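Local coordinates for protein putative Ribokinase II (Escherichia coli O6, PDB 3IQ0) that is a putative sugar kinase of the ribokinase (pfkB) family that binds ATP and magnesium and probably phosphorylates a carbohydrate substrate, at residues A215-L218 against E224-V227. Numbering follows the deposited sequence.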
# COMPACT_ATOMS: atom_id res chain seq x y z
N ALA B 215 34.84 3.77 -21.03
CA ALA B 215 35.40 3.86 -22.37
C ALA B 215 34.56 3.00 -23.30
O ALA B 215 34.49 3.25 -24.51
CB ALA B 215 36.85 3.38 -22.37
N GLY B 216 33.91 1.99 -22.73
CA GLY B 216 33.08 1.10 -23.52
C GLY B 216 31.75 1.74 -23.89
O GLY B 216 31.29 1.59 -25.02
N PHE B 217 31.14 2.44 -22.95
CA PHE B 217 29.86 3.10 -23.18
C PHE B 217 30.02 4.12 -24.31
O PHE B 217 29.17 4.21 -25.19
CB PHE B 217 29.40 3.84 -21.92
CG PHE B 217 29.19 2.94 -20.73
CD1 PHE B 217 29.60 3.35 -19.47
CD2 PHE B 217 28.55 1.71 -20.87
CE1 PHE B 217 29.38 2.54 -18.35
CE2 PHE B 217 28.33 0.90 -19.76
CZ PHE B 217 28.75 1.32 -18.50
N LEU B 218 31.11 4.87 -24.27
CA LEU B 218 31.38 5.87 -25.28
C LEU B 218 31.63 5.22 -26.64
O LEU B 218 31.19 5.73 -27.68
CB LEU B 218 32.59 6.72 -24.87
CG LEU B 218 32.45 7.53 -23.58
CD1 LEU B 218 33.77 8.21 -23.24
CD2 LEU B 218 31.34 8.57 -23.75
N GLU B 224 27.86 11.11 -23.63
CA GLU B 224 28.28 11.64 -22.34
C GLU B 224 27.96 10.69 -21.21
O GLU B 224 26.88 10.11 -21.15
CB GLU B 224 27.59 12.98 -22.08
CG GLU B 224 28.02 14.09 -23.03
CD GLU B 224 27.13 15.31 -22.94
OE1 GLU B 224 25.95 15.22 -23.31
OE2 GLU B 224 27.61 16.37 -22.49
N VAL B 225 28.92 10.55 -20.30
CA VAL B 225 28.76 9.70 -19.14
C VAL B 225 29.05 10.58 -17.93
O VAL B 225 30.17 11.06 -17.76
CB VAL B 225 29.75 8.52 -19.15
CG1 VAL B 225 29.60 7.68 -17.89
CG2 VAL B 225 29.52 7.68 -20.39
N ILE B 226 28.02 10.82 -17.12
CA ILE B 226 28.19 11.64 -15.92
C ILE B 226 28.13 10.72 -14.71
O ILE B 226 27.08 10.15 -14.40
CB ILE B 226 27.08 12.72 -15.80
CG1 ILE B 226 27.21 13.75 -16.91
CG2 ILE B 226 27.20 13.42 -14.46
CD1 ILE B 226 26.70 13.30 -18.25
N VAL B 227 29.26 10.57 -14.03
CA VAL B 227 29.32 9.70 -12.86
C VAL B 227 29.18 10.45 -11.55
O VAL B 227 29.96 11.35 -11.25
CB VAL B 227 30.63 8.88 -12.83
CG1 VAL B 227 30.72 8.10 -11.53
CG2 VAL B 227 30.67 7.93 -14.01
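Val-225 puts one methyl, CG2, against two successive side chains of helix 210-220, Phe-217 and Leu-218. This joins the helix to the second strand of a beta-alpha-beta unit, strand 193-194, helix 210-220 and strand 224-228, within the large, mostly parallel sheet of the ribokinase-like fold. CG2 of Val-225 lies 3.9 Å from CD2 of Leu-218 and 4.1 Å from CB of Phe-217; the side chains that meet are apolar, and the contact is light, burying 137 Å² in all. Leu-218 reaches the strand with a single branch: its CD2 also passes 4.3 Å from the backbone N of Glu-224. CA of Leu-218 and CA of Glu-224 are the closest CA pair between the segments, at 7.2 Å. Phe-217 has its CB directed at the strand, while its ring stands obliquely to the valine methyl and packs edge-to-face with Tyr-194 of the adjacent strand.

Glu-224 turns its side chain from the helix to the other side of the sheet, where its OE2 hydrogen-bonds to Tyr-236 OH and forms a salt bridge with NH2 of Arg-270 on helix 258-271. In Val-225, CG1 is anti to the backbone N (chi1 178°), which sets CG2 anti to the carbonyl carbon, the branch that meets CD2 of Leu-218.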